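Local coordinates for esterase E25 (Uncultured bacterium, PDB 4Q05), which hydrolyses carboxylic esters, probably through a serine nucleophile, as a dimeric alpha/beta hydrolase of the bacterial hormone-sensitive lipase family, at residues L72-E77 against D260-A265; T85-G90 against F141-G146; H135-A140 against Y169-S174; G228-G233 against H289-T294; R254-Y259 against I330-Y335. One frame throughout, in Å; residues are numbered along the deposited sequence.

Contact 1 of 5, residues L72-E77 against D260-A265; sequences LVPRTE and DGFLEA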
# COMPACT_ATOMS: atom_id res chain seq x y z
N LEU A 72 -29.04 2.05 9.01
CA LEU A 72 -29.28 3.35 8.41
C LEU A 72 -29.50 3.18 6.91
O LEU A 72 -28.56 3.28 6.11
CB LEU A 72 -28.12 4.31 8.69
CG LEU A 72 -28.39 5.77 8.33
CD1 LEU A 72 -29.71 6.24 8.94
CD2 LEU A 72 -27.24 6.64 8.79
N VAL A 73 -30.73 2.89 6.53
CA VAL A 73 -31.03 2.62 5.15
C VAL A 73 -32.23 3.45 4.72
O VAL A 73 -33.35 2.96 4.69
CB VAL A 73 -31.28 1.11 4.92
CG1 VAL A 73 -31.54 0.83 3.44
CG2 VAL A 73 -30.09 0.30 5.42
N PRO A 74 -31.99 4.73 4.41
CA PRO A 74 -33.04 5.62 3.91
C PRO A 74 -33.64 5.05 2.64
O PRO A 74 -32.92 4.51 1.79
CB PRO A 74 -32.28 6.92 3.59
CG PRO A 74 -30.98 6.82 4.34
CD PRO A 74 -30.66 5.36 4.40
N ARG A 75 -34.95 5.17 2.50
CA ARG A 75 -35.63 4.72 1.30
C ARG A 75 -36.27 5.90 0.59
O ARG A 75 -36.33 5.94 -0.63
CB ARG A 75 -36.67 3.64 1.62
CG ARG A 75 -36.08 2.26 1.75
CD ARG A 75 -36.72 1.46 2.88
NE ARG A 75 -38.09 1.06 2.60
CZ ARG A 75 -39.15 1.45 3.31
NH1 ARG A 75 -39.00 2.26 4.35
NH2 ARG A 75 -40.36 1.02 2.97
N THR A 76 -36.74 6.87 1.37
CA THR A 76 -37.42 8.02 0.81
C THR A 76 -36.48 9.21 0.77
O THR A 76 -35.52 9.27 1.52
CB THR A 76 -38.66 8.40 1.66
OG1 THR A 76 -38.23 8.99 2.89
CG2 THR A 76 -39.52 7.16 1.96
N GLU A 77 -36.76 10.14 -0.12
CA GLU A 77 -35.98 11.35 -0.22
C GLU A 77 -35.95 12.04 1.14
O GLU A 77 -34.93 12.58 1.56
CB GLU A 77 -36.59 12.26 -1.27
CG GLU A 77 -35.73 13.42 -1.68
CD GLU A 77 -36.30 14.13 -2.90
OE1 GLU A 77 -37.30 13.62 -3.46
OE2 GLU A 77 -35.77 15.20 -3.28
N ASP A 260 -22.27 -2.68 3.91
CA ASP A 260 -23.68 -3.04 3.97
C ASP A 260 -24.49 -1.97 4.67
O ASP A 260 -24.01 -1.33 5.59
CB ASP A 260 -23.89 -4.36 4.72
CG ASP A 260 -23.05 -5.50 4.16
OD1 ASP A 260 -22.79 -5.53 2.93
OD2 ASP A 260 -22.66 -6.37 4.97
N GLY A 261 -25.73 -1.80 4.24
CA GLY A 261 -26.61 -0.79 4.82
C GLY A 261 -26.42 0.55 4.14
O GLY A 261 -26.65 0.69 2.93
N PHE A 262 -25.98 1.53 4.91
CA PHE A 262 -25.90 2.90 4.43
C PHE A 262 -25.05 3.08 3.18
O PHE A 262 -25.49 3.69 2.19
CB PHE A 262 -25.40 3.84 5.52
CG PHE A 262 -25.30 5.26 5.07
CD1 PHE A 262 -26.44 6.05 4.97
CD2 PHE A 262 -24.09 5.79 4.66
CE1 PHE A 262 -26.36 7.35 4.52
CE2 PHE A 262 -24.01 7.10 4.21
CZ PHE A 262 -25.16 7.88 4.14
N LEU A 263 -23.82 2.57 3.21
CA LEU A 263 -22.90 2.84 2.11
C LEU A 263 -23.47 2.29 0.82
O LEU A 263 -23.51 2.98 -0.18
CB LEU A 263 -21.52 2.25 2.39
CG LEU A 263 -20.49 2.50 1.29
CD1 LEU A 263 -20.43 4.00 0.95
CD2 LEU A 263 -19.10 1.96 1.69
N GLU A 264 -23.95 1.05 0.85
CA GLU A 264 -24.55 0.49 -0.35
C GLU A 264 -25.74 1.33 -0.82
O GLU A 264 -25.91 1.57 -2.01
CB GLU A 264 -24.97 -0.97 -0.15
CG GLU A 264 -25.69 -1.50 -1.38
CD GLU A 264 -26.01 -2.99 -1.34
OE1 GLU A 264 -25.79 -3.63 -0.29
OE2 GLU A 264 -26.47 -3.51 -2.38
N ALA A 265 -26.57 1.77 0.12
CA ALA A 265 -27.73 2.58 -0.21
C ALA A 265 -27.27 3.87 -0.89
O ALA A 265 -27.85 4.28 -1.90
CB ALA A 265 -28.54 2.89 1.04
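The carbonyl oxygen of L72 is bordered by several groups of the first turn of helix 262-271: it lies 3.2 Å from F262 CA and 3.3 Å from F262 CB, near the plane of the phenyl ring at its edge. L72 has just left helix 66-71, and G261 holds the N-cap position of helix 262-271, so a helix end meets a helix start in what is, by comparison with hormone-sensitive lipase relatives, probably the cap over the catalytic domain. A backbone hydrogen bond between F262 and N69 ties the same two helices together. With its CG anti to the backbone N (chi1 -169°), L72 runs beside the F262 side chain, both pointing the same way, and L72 CG lies 3.9 Å from F262 CD1. P74 adds to this packing, its CD approaching the F262 ring obliquely, 4.3 Å from F262 CD1, while its ring also rests on W80 and A83 of helix 77-88. V73 meets the helix start itself. Its CG2 sits 3.7 Å from G261 CA; at G261's backbone angles a CB would press on the carbonyl oxygen of D260, which by itself favours glycine. V73 CG1 faces the A265 methyl, 4.4 Å from A265 CB.

Contact 2 of 5, residues T85-G90 against F141-G146; sequences TQLDEG and FVLNGG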
# COMPACT_ATOMS: atom_id res chain seq x y z
N THR A 85 -28.29 15.06 6.96
CA THR A 85 -28.16 16.04 8.03
C THR A 85 -27.51 15.43 9.25
O THR A 85 -26.56 15.99 9.80
CB THR A 85 -29.54 16.56 8.43
OG1 THR A 85 -30.10 17.29 7.34
CG2 THR A 85 -29.42 17.48 9.65
N GLN A 86 -28.00 14.27 9.68
CA GLN A 86 -27.46 13.60 10.86
C GLN A 86 -25.97 13.29 10.70
O GLN A 86 -25.17 13.57 11.59
CB GLN A 86 -28.24 12.32 11.15
CG GLN A 86 -27.60 11.39 12.17
CD GLN A 86 -28.20 9.99 12.14
OE1 GLN A 86 -29.31 9.78 11.66
NE2 GLN A 86 -27.45 9.01 12.66
N LEU A 87 -25.59 12.72 9.56
CA LEU A 87 -24.20 12.37 9.33
C LEU A 87 -23.29 13.59 9.16
O LEU A 87 -22.11 13.51 9.47
CB LEU A 87 -24.07 11.42 8.14
CG LEU A 87 -24.69 10.06 8.44
CD1 LEU A 87 -24.74 9.20 7.20
CD2 LEU A 87 -23.92 9.37 9.56
N ASP A 88 -23.84 14.70 8.68
CA ASP A 88 -23.06 15.91 8.44
C ASP A 88 -22.94 16.77 9.70
O ASP A 88 -22.27 17.79 9.72
CB ASP A 88 -23.69 16.78 7.35
CG ASP A 88 -23.43 16.25 5.95
OD1 ASP A 88 -22.56 15.37 5.79
OD2 ASP A 88 -24.08 16.75 5.01
N GLU A 89 -23.62 16.34 10.76
CA GLU A 89 -23.70 17.13 11.97
C GLU A 89 -22.31 17.46 12.49
O GLU A 89 -21.46 16.58 12.61
CB GLU A 89 -24.49 16.37 13.03
CG GLU A 89 -25.06 17.20 14.14
CD GLU A 89 -26.16 16.46 14.88
OE1 GLU A 89 -27.28 16.38 14.33
OE2 GLU A 89 -25.89 15.95 15.99
N GLY A 90 -22.07 18.74 12.78
CA GLY A 90 -20.82 19.16 13.39
C GLY A 90 -19.66 19.38 12.43
O GLY A 90 -18.60 19.86 12.83
N PHE A 141 -20.99 10.21 -1.52
CA PHE A 141 -21.82 10.69 -2.60
C PHE A 141 -22.98 11.61 -2.24
O PHE A 141 -23.53 12.23 -3.10
CB PHE A 141 -22.36 9.52 -3.42
CG PHE A 141 -21.28 8.62 -3.94
CD1 PHE A 141 -20.55 8.98 -5.02
CD2 PHE A 141 -20.97 7.44 -3.31
CE1 PHE A 141 -19.54 8.19 -5.48
CE2 PHE A 141 -19.96 6.66 -3.76
CZ PHE A 141 -19.25 7.03 -4.85
N VAL A 142 -23.32 11.69 -0.98
CA VAL A 142 -24.44 12.51 -0.57
C VAL A 142 -24.06 13.35 0.64
O VAL A 142 -24.84 14.15 1.07
CB VAL A 142 -25.68 11.70 -0.21
CG1 VAL A 142 -26.15 10.90 -1.37
CG2 VAL A 142 -25.38 10.77 0.93
N LEU A 143 -22.88 13.14 1.17
CA LEU A 143 -22.43 13.78 2.40
C LEU A 143 -21.51 14.96 2.14
O LEU A 143 -20.99 15.13 1.04
CB LEU A 143 -21.72 12.76 3.31
CG LEU A 143 -22.58 11.56 3.73
CD1 LEU A 143 -21.77 10.56 4.57
CD2 LEU A 143 -23.85 12.01 4.47
N ASN A 144 -21.33 15.78 3.17
CA ASN A 144 -20.39 16.90 3.14
C ASN A 144 -20.70 18.00 2.15
O ASN A 144 -19.79 18.62 1.60
CB ASN A 144 -18.96 16.39 2.95
CG ASN A 144 -18.55 15.39 4.04
OD1 ASN A 144 -18.84 15.58 5.22
ND2 ASN A 144 -17.89 14.33 3.64
N GLY A 145 -21.99 18.24 1.92
CA GLY A 145 -22.41 19.36 1.11
C GLY A 145 -22.08 20.66 1.82
O GLY A 145 -21.90 20.68 3.05
N GLY A 146 -21.99 21.74 1.06
CA GLY A 146 -21.74 23.03 1.67
C GLY A 146 -20.41 23.11 2.37
O GLY A 146 -19.43 22.45 1.99
O HOH W 1 -24.44 16.61 2.30
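L87 lays its CB against the isobutyl end of L143, with L87 CB 3.7 Å from L143 CD2, and its own CD1 reaches toward both methyls of that leucine. In L143, CG stands anti to the carbonyl carbon (chi1 -60°), which turns CD2 toward helix 77-88; F262 of helix 262-271 touches both leucines, making this an apolar layer shared by three parts of the chain. Beside it the polar half of the contact is built on D88, close to the end of its helix. D88 OD1 accepts a hydrogen bond from N144 N at 2.9 Å, nearly straight at 168°; the donor comes in on the syn side of the carboxylate, 29° out of its plane. The aliphatic flank of L143 runs along the same oxygen, L143 CB lying 3.7 Å from D88 OD1. The second carboxylate oxygen works through a water, which donates to D88 OD2 at 2.7 Å and to V142 O at 2.8 Å, and accepts from G145 N at 3.0 Å. Directly and through this water, one carboxylate thus engages the backbone of V142, N144 and G145, and fixes the path of a loop that has N144 in a left-handed conformation. The N144 amide itself turns elsewhere, its ND2 bonding to G138 O. The arrangement ties a helix of the N-terminal region to the loop just after the HGG sequence, whose glycines probably form the oxyanion hole, as in hormone-sensitive lipase relatives.

Contact 3 of 5, residues H135-A140 against Y169-S174; sequences HTHGGA and YRMPPS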
# COMPACT_ATOMS: atom_id res chain seq x y z
N HIS A 135 -10.36 20.92 -5.33
CA HIS A 135 -10.63 19.84 -4.40
C HIS A 135 -12.06 19.36 -4.54
O HIS A 135 -12.99 20.16 -4.66
CB HIS A 135 -10.35 20.30 -2.98
CG HIS A 135 -10.96 19.42 -1.94
ND1 HIS A 135 -10.49 18.15 -1.68
CD2 HIS A 135 -12.00 19.62 -1.09
CE1 HIS A 135 -11.22 17.60 -0.72
NE2 HIS A 135 -12.14 18.47 -0.35
N THR A 136 -12.25 18.04 -4.53
CA THR A 136 -13.58 17.45 -4.62
C THR A 136 -13.77 16.62 -3.36
O THR A 136 -13.08 15.62 -3.17
CB THR A 136 -13.72 16.56 -5.86
OG1 THR A 136 -12.66 15.61 -5.88
CG2 THR A 136 -13.62 17.41 -7.12
N HIS A 137 -14.69 17.05 -2.50
CA HIS A 137 -14.79 16.49 -1.17
C HIS A 137 -15.24 15.02 -1.17
O HIS A 137 -15.84 14.55 -2.13
CB HIS A 137 -15.72 17.34 -0.29
CG HIS A 137 -17.16 17.34 -0.73
ND1 HIS A 137 -17.99 16.25 -0.57
CD2 HIS A 137 -17.91 18.30 -1.33
CE1 HIS A 137 -19.19 16.55 -1.04
NE2 HIS A 137 -19.17 17.78 -1.49
N GLY A 138 -14.91 14.32 -0.10
CA GLY A 138 -15.30 12.93 0.08
C GLY A 138 -16.67 12.81 0.72
O GLY A 138 -17.51 13.71 0.62
N GLY A 139 -16.88 11.71 1.43
CA GLY A 139 -18.22 11.35 1.84
C GLY A 139 -18.74 10.44 0.75
O GLY A 139 -18.27 10.49 -0.39
N ALA A 140 -19.71 9.62 1.09
CA ALA A 140 -20.23 8.69 0.16
C ALA A 140 -21.36 9.30 -0.65
O ALA A 140 -22.50 8.94 -0.48
CB ALA A 140 -20.69 7.45 0.86
N TYR A 169 -20.27 20.53 -5.16
CA TYR A 169 -21.06 20.03 -6.26
C TYR A 169 -22.42 19.56 -5.79
O TYR A 169 -22.56 19.12 -4.64
CB TYR A 169 -20.32 18.90 -6.98
CG TYR A 169 -19.71 17.87 -6.04
CD1 TYR A 169 -20.46 16.83 -5.53
CD2 TYR A 169 -18.36 17.95 -5.68
CE1 TYR A 169 -19.91 15.89 -4.68
CE2 TYR A 169 -17.79 17.00 -4.82
CZ TYR A 169 -18.58 15.97 -4.33
OH TYR A 169 -18.03 15.02 -3.50
N ARG A 170 -23.40 19.63 -6.67
CA ARG A 170 -24.75 19.22 -6.35
C ARG A 170 -24.80 17.70 -6.20
O ARG A 170 -24.19 16.98 -7.00
CB ARG A 170 -25.73 19.66 -7.46
CG ARG A 170 -26.01 21.17 -7.52
CD ARG A 170 -26.78 21.55 -8.81
NE ARG A 170 -26.00 21.19 -9.99
CZ ARG A 170 -26.51 20.71 -11.13
NH1 ARG A 170 -27.82 20.54 -11.26
NH2 ARG A 170 -25.69 20.41 -12.14
N MET A 171 -25.52 17.23 -5.19
CA MET A 171 -25.55 15.81 -4.88
C MET A 171 -26.97 15.26 -4.80
O MET A 171 -27.91 16.01 -4.56
CB MET A 171 -24.87 15.58 -3.52
CG MET A 171 -23.36 15.80 -3.51
SD MET A 171 -22.69 15.45 -1.85
CE MET A 171 -23.40 16.81 -0.92
N PRO A 172 -27.12 13.94 -4.97
CA PRO A 172 -28.41 13.32 -4.65
C PRO A 172 -28.69 13.52 -3.16
O PRO A 172 -27.74 13.74 -2.39
CB PRO A 172 -28.17 11.83 -4.93
CG PRO A 172 -26.93 11.77 -5.76
CD PRO A 172 -26.11 12.96 -5.37
N PRO A 173 -29.96 13.40 -2.73
CA PRO A 173 -31.13 13.01 -3.54
C PRO A 173 -31.73 14.16 -4.35
O PRO A 173 -32.43 13.89 -5.33
CB PRO A 173 -32.14 12.57 -2.48
CG PRO A 173 -31.83 13.42 -1.31
CD PRO A 173 -30.31 13.48 -1.30
N SER A 174 -31.48 15.40 -3.95
CA SER A 174 -32.09 16.56 -4.61
C SER A 174 -31.60 16.71 -6.04
O SER A 174 -32.36 17.12 -6.91
CB SER A 174 -31.80 17.85 -3.83
OG SER A 174 -32.26 17.77 -2.49
O HOH W 2 -21.18 19.29 -2.37
O HOH W 3 -19.06 12.47 -2.98
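The dense part of this contact is H137, of the HGG loop after strand 132-136 that probably shapes the oxyanion hole, as in other hormone-sensitive lipase relatives, against Y169, from the loop after strand 164-168. Their rings make an offset stack, centroids 4.2 Å apart and planes inclined by 14°. Y169 CG sits between its backbone N and carbonyl carbon (chi1 45°), which swings the phenol back over the imidazole so that the hydroxyl lies above one face of H137. From there Y169 OH donates to H137 O at 2.6 Å, tilted 34° from the carbonyl plane. The rotation of the imidazole is set by a bond of its own: H137 ND1 gives an almost straight N-H to G138 O at 2.8 Å, on a lone pair in the carbonyl plane. The looser side is bridged by water. One molecule lies in the plane of the imidazole and joins H137 NE2 to Y169 O, 2.7 Å from each; another donates to Y169 OH at 2.8 Å and makes a weak link to G139 O, which also has a weak bond with S206 of the probable nucleophile elbow. Past Y169 the chain of 169-174 leaves the HGG loop, P173 passing to helices 77-88 and 262-271. Its last touch is sulfur against ring edge: M171 SD stands 3.8 Å from H137 CE1, close to the imidazole plane.

Contact 4 of 5, residues G228-G233 against H289-T294; sequences GALFLG and HGFPPT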
# COMPACT_ATOMS: atom_id res chain seq x y z
N GLY A 228 -2.27 19.04 -14.00
CA GLY A 228 -0.88 18.65 -13.87
C GLY A 228 -0.67 17.49 -12.91
O GLY A 228 0.34 16.80 -12.98
N ALA A 229 -1.62 17.28 -12.01
CA ALA A 229 -1.51 16.21 -11.02
C ALA A 229 -2.87 15.87 -10.43
O ALA A 229 -3.76 16.73 -10.39
CB ALA A 229 -0.56 16.62 -9.90
N LEU A 230 -3.04 14.63 -9.97
CA LEU A 230 -4.28 14.25 -9.30
C LEU A 230 -3.96 13.81 -7.89
O LEU A 230 -2.89 13.25 -7.65
CB LEU A 230 -4.95 13.09 -10.01
CG LEU A 230 -5.29 13.26 -11.48
CD1 LEU A 230 -6.08 12.02 -11.92
CD2 LEU A 230 -6.10 14.53 -11.70
N PHE A 231 -4.88 14.07 -6.98
CA PHE A 231 -4.82 13.53 -5.63
C PHE A 231 -6.03 12.61 -5.43
O PHE A 231 -7.17 13.05 -5.58
CB PHE A 231 -4.87 14.67 -4.62
CG PHE A 231 -4.98 14.21 -3.21
CD1 PHE A 231 -3.88 13.67 -2.56
CD2 PHE A 231 -6.19 14.30 -2.53
CE1 PHE A 231 -3.99 13.24 -1.24
CE2 PHE A 231 -6.30 13.88 -1.23
CZ PHE A 231 -5.20 13.35 -0.57
N LEU A 232 -5.77 11.34 -5.12
CA LEU A 232 -6.85 10.40 -4.83
C LEU A 232 -6.67 9.78 -3.45
O LEU A 232 -5.93 8.80 -3.28
CB LEU A 232 -6.91 9.30 -5.88
CG LEU A 232 -7.04 9.76 -7.33
CD1 LEU A 232 -7.01 8.55 -8.24
CD2 LEU A 232 -8.35 10.53 -7.53
N GLY A 233 -7.30 10.36 -2.45
CA GLY A 233 -7.28 9.84 -1.12
C GLY A 233 -8.45 8.93 -0.97
O GLY A 233 -9.51 9.31 -1.34
N HIS A 289 -5.43 5.02 -18.90
CA HIS A 289 -4.33 5.51 -19.71
C HIS A 289 -4.45 7.02 -19.91
O HIS A 289 -5.55 7.55 -20.04
CB HIS A 289 -4.29 4.83 -21.08
CG HIS A 289 -3.88 3.39 -21.03
ND1 HIS A 289 -4.79 2.37 -20.82
CD2 HIS A 289 -2.67 2.79 -21.19
CE1 HIS A 289 -4.16 1.21 -20.85
NE2 HIS A 289 -2.87 1.44 -21.06
N GLY A 290 -3.32 7.71 -19.93
CA GLY A 290 -3.33 9.14 -20.13
C GLY A 290 -3.52 9.95 -18.86
O GLY A 290 -3.46 11.18 -18.89
N PHE A 291 -3.75 9.28 -17.74
CA PHE A 291 -3.92 10.02 -16.49
C PHE A 291 -2.67 10.84 -16.14
O PHE A 291 -1.55 10.41 -16.40
CB PHE A 291 -4.31 9.09 -15.32
CG PHE A 291 -5.80 9.00 -15.09
CD1 PHE A 291 -6.66 8.67 -16.13
CD2 PHE A 291 -6.34 9.26 -13.84
CE1 PHE A 291 -8.03 8.59 -15.92
CE2 PHE A 291 -7.70 9.18 -13.62
CZ PHE A 291 -8.55 8.84 -14.66
N PRO A 292 -2.88 12.02 -15.56
CA PRO A 292 -1.78 12.83 -15.03
C PRO A 292 -1.12 12.06 -13.87
O PRO A 292 -1.71 11.10 -13.39
CB PRO A 292 -2.50 14.06 -14.45
CG PRO A 292 -3.90 14.00 -14.93
CD PRO A 292 -4.20 12.56 -15.20
N PRO A 293 0.06 12.50 -13.43
CA PRO A 293 0.66 11.88 -12.24
C PRO A 293 -0.32 11.91 -11.09
O PRO A 293 -0.95 12.94 -10.85
CB PRO A 293 1.85 12.79 -11.94
CG PRO A 293 2.26 13.30 -13.30
CD PRO A 293 0.95 13.50 -14.04
N THR A 294 -0.45 10.79 -10.39
CA THR A 294 -1.46 10.63 -9.36
C THR A 294 -0.84 10.22 -8.01
O THR A 294 0.07 9.39 -7.95
CB THR A 294 -2.51 9.60 -9.81
OG1 THR A 294 -3.15 10.08 -11.00
CG2 THR A 294 -3.57 9.34 -8.73
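L230 N donates to P293 O at 2.8 Å with an N-H...O angle of 161°, the donor lying in the carbonyl plane, and this bond starts the parallel pairing of L230 with T294. Two CA-H...O contacts flank it: A229 CA lies 3.3 Å from P293 O, and T294 CA lies 3.4 Å from L230 O. Around this backbone seam the L230 side chain is wrapped by the incoming loop. Its CD1 meets the F291 ring obliquely, 3.4 Å from F291 CD2, while L230 CG packs 3.8 Å from P292 CG. T294 extends the same face, its CG2 touching L232 CD1 at 3.6 Å. With OG1 anti to the carbonyl carbon (chi1 -62°), T294 curls back to donate to P292 O at 3.0 Å, tying the start of the strand to the proline loop before it. An alanine here would remove both branches, and P292 O would probably lose its hydroxyl partner while a gap opened beside L232. Further out, V216 of helix 206-221 touches L230 and F291, L315 of helix 305-317 touches F291 and T294, and F354 of helix 342-358 meets A229 and P293. Two neighbouring parallel strands, 229-235 and 294-299, thus come into register at the core of an alpha/beta hydrolase sheet sandwiched between helices.

Contact 5 of 5, residues R254-Y259 against I330-Y335; sequences RNLVTY and IAHGDY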
# COMPACT_ATOMS: atom_id res chain seq x y z
N ARG A 254 -13.14 2.43 11.29
CA ARG A 254 -13.96 3.07 12.31
C ARG A 254 -14.90 4.12 11.73
O ARG A 254 -15.83 4.57 12.40
CB ARG A 254 -13.08 3.72 13.38
CG ARG A 254 -12.35 4.95 12.87
CD ARG A 254 -11.16 5.33 13.73
NE ARG A 254 -10.63 6.60 13.25
CZ ARG A 254 -10.65 7.73 13.94
NH1 ARG A 254 -11.13 7.75 15.18
NH2 ARG A 254 -10.17 8.84 13.39
N ASN A 255 -14.68 4.49 10.47
CA ASN A 255 -15.47 5.53 9.85
C ASN A 255 -16.58 5.01 8.95
O ASN A 255 -17.74 5.35 9.15
CB ASN A 255 -14.57 6.54 9.13
CG ASN A 255 -13.50 7.10 10.04
OD1 ASN A 255 -12.31 7.13 9.70
ND2 ASN A 255 -13.90 7.52 11.23
N LEU A 256 -16.22 4.21 7.95
CA LEU A 256 -17.22 3.59 7.09
C LEU A 256 -17.85 2.37 7.76
O LEU A 256 -19.03 2.05 7.54
CB LEU A 256 -16.61 3.21 5.74
CG LEU A 256 -16.15 4.37 4.86
CD1 LEU A 256 -15.56 3.86 3.55
CD2 LEU A 256 -17.33 5.30 4.59
N VAL A 257 -17.05 1.69 8.58
CA VAL A 257 -17.44 0.47 9.30
C VAL A 257 -17.77 -0.72 8.40
O VAL A 257 -17.18 -1.79 8.54
CB VAL A 257 -18.62 0.70 10.28
CG1 VAL A 257 -18.85 -0.55 11.10
CG2 VAL A 257 -18.36 1.88 11.21
N THR A 258 -18.74 -0.55 7.51
CA THR A 258 -19.18 -1.64 6.65
C THR A 258 -19.78 -1.09 5.36
O THR A 258 -20.30 0.03 5.33
CB THR A 258 -20.21 -2.55 7.36
OG1 THR A 258 -20.56 -3.65 6.52
CG2 THR A 258 -21.48 -1.78 7.71
N TYR A 259 -19.70 -1.88 4.30
CA TYR A 259 -20.31 -1.54 3.03
C TYR A 259 -21.82 -1.68 3.14
O TYR A 259 -22.57 -0.91 2.55
CB TYR A 259 -19.79 -2.49 1.96
CG TYR A 259 -20.38 -2.29 0.59
CD1 TYR A 259 -19.77 -1.43 -0.32
CD2 TYR A 259 -21.52 -2.97 0.19
CE1 TYR A 259 -20.30 -1.25 -1.60
CE2 TYR A 259 -22.06 -2.80 -1.08
CZ TYR A 259 -21.44 -1.94 -1.96
OH TYR A 259 -21.95 -1.76 -3.23
N ILE A 330 -4.39 3.54 9.74
CA ILE A 330 -5.30 4.51 9.15
C ILE A 330 -6.51 3.90 8.44
O ILE A 330 -6.36 3.01 7.58
CB ILE A 330 -4.54 5.50 8.25
CG1 ILE A 330 -3.96 6.62 9.12
CG2 ILE A 330 -5.44 6.06 7.14
CD1 ILE A 330 -3.51 7.85 8.35
N ALA A 331 -7.69 4.38 8.81
CA ALA A 331 -8.94 3.98 8.17
C ALA A 331 -9.36 5.05 7.17
O ALA A 331 -8.67 6.05 7.01
CB ALA A 331 -10.04 3.77 9.20
N HIS A 332 -10.50 4.84 6.52
CA HIS A 332 -11.01 5.75 5.49
C HIS A 332 -10.98 7.21 5.93
O HIS A 332 -11.72 7.59 6.82
CB HIS A 332 -12.46 5.37 5.18
CG HIS A 332 -13.12 6.25 4.18
ND1 HIS A 332 -12.84 6.19 2.83
CD2 HIS A 332 -14.08 7.20 4.32
CE1 HIS A 332 -13.61 7.06 2.19
NE2 HIS A 332 -14.36 7.68 3.07
N GLY A 333 -10.14 8.02 5.29
CA GLY A 333 -10.08 9.44 5.58
C GLY A 333 -9.28 9.86 6.80
O GLY A 333 -9.17 11.05 7.07
N ASP A 334 -8.70 8.90 7.53
CA ASP A 334 -8.02 9.21 8.79
C ASP A 334 -6.74 10.01 8.59
O ASP A 334 -6.14 10.47 9.56
CB ASP A 334 -7.69 7.94 9.57
CG ASP A 334 -8.85 7.45 10.40
OD1 ASP A 334 -9.81 8.23 10.59
OD2 ASP A 334 -8.79 6.28 10.86
N TYR A 335 -6.30 10.14 7.34
CA TYR A 335 -5.06 10.85 7.04
C TYR A 335 -5.29 12.35 7.09
O TYR A 335 -4.34 13.13 7.00
CB TYR A 335 -4.54 10.47 5.65
CG TYR A 335 -5.57 10.67 4.57
CD1 TYR A 335 -5.80 11.94 4.04
CD2 TYR A 335 -6.33 9.61 4.10
CE1 TYR A 335 -6.76 12.14 3.06
CE2 TYR A 335 -7.28 9.81 3.12
CZ TYR A 335 -7.50 11.07 2.61
OH TYR A 335 -8.45 11.26 1.63
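Residues A331 to D334 make a type II beta turn, closed by D334 N to A331 O at 2.9 Å with G333 at positive phi, and it packs against the loop 254-259. R254 and D334 come from opposite directions and meet in a salt bridge in which the guanidinium presents its side, NE and NH2. R254 NE bonds D334 OD2 at 3.0 Å from the syn side, whereas R254 NH2 reaches D334 OD1 at 2.9 Å from above the carboxylate plane; the two flat groups are turned 51° against each other. R254 CG takes the crowded position between backbone N and carbonyl carbon (chi1 71°), and from there the extended chain carries the guanidinium across to the turn. D334 OD2 has a second donor, A331 N at 3.0 Å, which arrives from the opposite face of the carboxylate to R254 NE. An alanine in place of D334 would probably leave R254 without this countercharge and A331 N without its acceptor, freeing the turn to shift. Next to this bridge L256 lays CD1 over one face of the H332 ring, 3.6 Å from the ring centroid, in a CH-pi contact. H332 ND1 bonds T234 OG1, and the ring touches D302 and the probable nucleophile elbow. W37 of the second subunit packs on R254. H332 thus lies in the loop after the last strand, where alpha/beta hydrolases place the histidine of the catalytic triad.

How the contacts relate
Starting from the N terminus, 72-77 opens the loop that contact 1 closes at 260-265, joining N-terminal helices to helix 262-271. Contact 2 lies inside that loop, taking helix 77-88 to the loop after strand 132-136. Contact 3, from 135-140 to 169-174, is also nested in contact 1 but crosses contact 2; N144 ND2 to G138 O joins these two. Contact 4 crosses contact 1 and aligns neighbouring sheet strands. Contact 5 crosses contacts 1 and 4, bringing the 254-259 loop to the turn after the last strand; Y335 there packs on F231 and G233 of contact 4. Together they tie the N-terminal helices and active-site loops to the sheet.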